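Local coordinates for protein DegQ (Legionella pneumophila, PDB 4YO1) that probably acts as a periplasmic serine endopeptidase of the S1C (HtrA) family, here as a variant lacking its second PDZ domain and with a predicted active-site residue substituted, at residues G86-N91 / A125-D130. The protein carries 1 engineered substitution. Sequence-based numbering, arbitrary orientation.
Sequences GIIITN and AVLKID
Ile-88 and Leu-127 exchange two backbone hydrogen bonds, Leu-127 N to Ile-88 O at 2.9 Å and Ile-88 N to Leu-127 O at 3.0 Å, which identifies them as an antiparallel hydrogen-bonded pair. Thr-90 and Ala-125 form the next such pair, with Thr-90 N to Ala-125 O at 3.2 Å and Ala-125 N to Thr-90 O at 3.0 Å; the strand directions differ by 148°, so the strands are antiparallel. Between these pairs, the non-hydrogen-bonded pair Ile-89 and Val-126 brings Ile-89 CA to 3.4 Å from Ala-125 O, a CA-H...O contact. Side chains alternate accordingly. On one face Leu-127 lies alongside Ile-88, Ile-88 CG1 to Leu-127 CD1 being 4.1 Å, and Leu-127 CD1 reaches Thr-90 CG2 at 3.9 Å. On the other, Val-126 CG1 meets Ile-87 CG2 diagonally at 3.7 Å; Ile-87 CG2 stands anti to the backbone N, CG1 taking the place beside that N (chi1 -66°). The side chain of Asn-91 lies close to those of His-93 and Asp-123, both predicted members of the charge relay. Gly-86 and Ile-87 form a G1 bulge opposite Asp-82, where Gly-86 adopts phi 75°, a conformation glycine accepts readily. Strands 87-91 and 124-128 are adjacent in the closed six-stranded N-terminal barrel of the trypsin-like domain, with 74-82 beside 87-91, where Thr-90 OG1 hydrogen-bonds to Ser-77 O, and 110-119 beside 124-128, while helix 236-249 packs on Ile-87 and Val-126.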
ATOM      1  N   GLY A  86      -9.960 -33.231   4.912  1.00 82.51           N
ATOM      2  CA  GLY A  86      -8.735 -32.907   4.206  1.00 79.78           C
ATOM      3  C   GLY A  86      -8.969 -32.046   2.982  1.00 75.13           C
ATOM      4  O   GLY A  86      -8.299 -32.199   1.964  1.00 76.04           O
ATOM      5  N   ILE A  87      -9.914 -31.122   3.082  1.00 71.10           N
ATOM      6  CA  ILE A  87     -10.315 -30.341   1.922  1.00 67.92           C
ATOM      7  C   ILE A  87      -9.708 -28.936   1.913  1.00 65.55           C
ATOM      8  O   ILE A  87      -9.788 -28.190   2.892  1.00 63.44           O
ATOM      9  CB  ILE A  87     -11.862 -30.348   1.744  1.00 88.72           C
ATOM     10  CG1 ILE A  87     -12.345 -31.756   1.405  1.00 89.60           C
ATOM     11  CG2 ILE A  87     -12.329 -29.337   0.705  1.00 86.09           C
ATOM     12  CD1 ILE A  87     -13.833 -31.897   1.476  1.00 91.16           C
ATOM     13  N   ILE A  88      -9.047 -28.605   0.808  1.00 66.27           N
ATOM     14  CA  ILE A  88      -8.424 -27.299   0.657  1.00 65.49           C
ATOM     15  C   ILE A  88      -8.907 -26.638  -0.625  1.00 64.14           C
ATOM     16  O   ILE A  88      -9.300 -27.310  -1.580  1.00 64.42           O
ATOM     17  CB  ILE A  88      -6.853 -27.356   0.683  1.00 64.86           C
ATOM     18  CG1 ILE A  88      -6.268 -27.177  -0.716  1.00 65.80           C
ATOM     19  CG2 ILE A  88      -6.329 -28.638   1.343  1.00 65.89           C
ATOM     20  CD1 ILE A  88      -5.681 -25.804  -0.948  1.00 64.39           C
ATOM     21  N   ILE A  89      -8.875 -25.312  -0.633  1.00 63.29           N
ATOM     22  CA  ILE A  89      -9.268 -24.534  -1.794  1.00 62.14           C
ATOM     23  C   ILE A  89      -8.137 -23.598  -2.222  1.00 61.52           C
ATOM     24  O   ILE A  89      -7.415 -23.044  -1.392  1.00 62.17           O
ATOM     25  CB  ILE A  89     -10.539 -23.731  -1.505  1.00 61.46           C
ATOM     26  CG1 ILE A  89     -10.892 -22.821  -2.682  1.00 60.45           C
ATOM     27  CG2 ILE A  89     -10.362 -22.920  -0.247  1.00 61.43           C
ATOM     28  CD1 ILE A  89     -12.164 -22.042  -2.486  1.00 59.38           C
ATOM     29  N   THR A  90      -7.977 -23.446  -3.528  1.00 60.71           N
ATOM     30  CA  THR A  90      -6.937 -22.608  -4.085  1.00 60.29           C
ATOM     31  C   THR A  90      -7.462 -22.075  -5.412  1.00 61.17           C
ATOM     32  O   THR A  90      -8.623 -22.303  -5.749  1.00 61.08           O
ATOM     33  CB  THR A  90      -5.626 -23.414  -4.270  1.00 46.99           C
ATOM     34  OG1 THR A  90      -4.666 -22.635  -4.993  1.00 46.56           O
ATOM     35  CG2 THR A  90      -5.898 -24.712  -5.011  1.00 48.38           C
ATOM     36  N   ASN A  91      -6.631 -21.362  -6.163  1.00 63.16           N
ATOM     37  CA  ASN A  91      -7.080 -20.821  -7.437  1.00 66.20           C
ATOM     38  C   ASN A  91      -7.145 -21.886  -8.519  1.00 68.40           C
ATOM     39  O   ASN A  91      -6.438 -22.893  -8.456  1.00 69.03           O
ATOM     40  CB  ASN A  91      -6.224 -19.634  -7.875  1.00 69.82           C
ATOM     41  CG  ASN A  91      -6.884 -18.299  -7.574  1.00 71.91           C
ATOM     42  OD1 ASN A  91      -7.747 -18.201  -6.697  1.00 70.33           O
ATOM     43  ND2 ASN A  91      -6.489 -17.263  -8.309  1.00 74.28           N
ATOM     44  N   ALA A 125     -10.787 -23.699  -7.236  1.00 46.15           N
ATOM     45  CA  ALA A 125     -10.672 -25.133  -7.401  1.00 50.63           C
ATOM     46  C   ALA A 125     -10.565 -25.813  -6.042  1.00 50.60           C
ATOM     47  O   ALA A 125     -10.094 -25.207  -5.074  1.00 46.97           O
ATOM     48  CB  ALA A 125      -9.477 -25.466  -8.267  1.00 53.87           C
ATOM     49  N   VAL A 126     -11.014 -27.066  -5.975  1.00 53.40           N
ATOM     50  CA  VAL A 126     -11.057 -27.791  -4.713  1.00 55.85           C
ATOM     51  C   VAL A 126     -10.170 -29.026  -4.770  1.00 60.33           C
ATOM     52  O   VAL A 126     -10.206 -29.778  -5.746  1.00 63.59           O
ATOM     53  CB  VAL A 126     -12.484 -28.256  -4.377  1.00 56.70           C
ATOM     54  CG1 VAL A 126     -12.518 -28.866  -2.985  1.00 57.56           C
ATOM     55  CG2 VAL A 126     -13.467 -27.102  -4.484  1.00 54.82           C
ATOM     56  N   LEU A 127      -9.378 -29.237  -3.726  1.00 60.58           N
ATOM     57  CA  LEU A 127      -8.488 -30.390  -3.672  1.00 64.16           C
ATOM     58  C   LEU A 127      -8.742 -31.192  -2.403  1.00 67.78           C
ATOM     59  O   LEU A 127      -9.161 -30.639  -1.385  1.00 67.05           O
ATOM     60  CB  LEU A 127      -7.024 -29.943  -3.707  1.00 63.08           C
ATOM     61  CG  LEU A 127      -6.596 -28.876  -4.720  1.00 60.11           C
ATOM     62  CD1 LEU A 127      -5.167 -28.457  -4.465  1.00 59.50           C
ATOM     63  CD2 LEU A 127      -6.755 -29.349  -6.150  1.00 60.97           C
ATOM     64  N   LYS A 128      -8.490 -32.496  -2.458  1.00 72.11           N
ATOM     65  CA  LYS A 128      -8.645 -33.326  -1.272  1.00 74.38           C
ATOM     66  C   LYS A 128      -7.301 -33.848  -0.798  1.00 74.62           C
ATOM     67  O   LYS A 128      -6.418 -34.149  -1.593  1.00 74.22           O
ATOM     68  CB  LYS A 128      -9.627 -34.482  -1.504  1.00 78.73           C
ATOM     69  CG  LYS A 128     -10.160 -35.101  -0.208  1.00 81.73           C
ATOM     70  CD  LYS A 128     -11.204 -36.175  -0.477  1.00 85.46           C
ATOM     71  CE  LYS A 128     -11.873 -36.648   0.810  1.00 88.07           C
ATOM     72  NZ  LYS A 128     -13.074 -37.494   0.528  1.00 90.37           N
ATOM     73  N   ILE A 129      -7.159 -33.931   0.516  1.00 75.74           N
ATOM     74  CA  ILE A 129      -5.958 -34.446   1.138  1.00 79.51           C
ATOM     75  C   ILE A 129      -6.376 -35.635   2.008  1.00 85.15           C
ATOM     76  O   ILE A 129      -7.362 -35.563   2.746  1.00 84.29           O
ATOM     77  CB  ILE A 129      -5.224 -33.323   1.941  1.00 75.64           C
ATOM     78  CG1 ILE A 129      -3.824 -33.074   1.375  1.00 75.24           C
ATOM     79  CG2 ILE A 129      -5.143 -33.631   3.426  1.00 78.22           C
ATOM     80  CD1 ILE A 129      -3.809 -32.361   0.041  1.00 72.80           C
ATOM     81  N   ASP A 130      -5.663 -36.749   1.868  1.00 92.57           N
ATOM     82  CA  ASP A 130      -5.959 -37.943   2.652  1.00 98.88           C
ATOM     83  C   ASP A 130      -5.046 -38.000   3.867  1.00103.52           C
ATOM     84  O   ASP A 130      -4.227 -38.907   4.002  1.00106.83           O
ATOM     85  CB  ASP A 130      -5.843 -39.214   1.803  1.00103.39           C
ATOM     86  CG  ASP A 130      -7.077 -39.457   0.946  1.00103.02           C
ATOM     87  OD1 ASP A 130      -8.118 -38.812   1.202  1.00100.84           O
ATOM     88  OD2 ASP A 130      -7.013 -40.297   0.023  1.00105.40           O
TER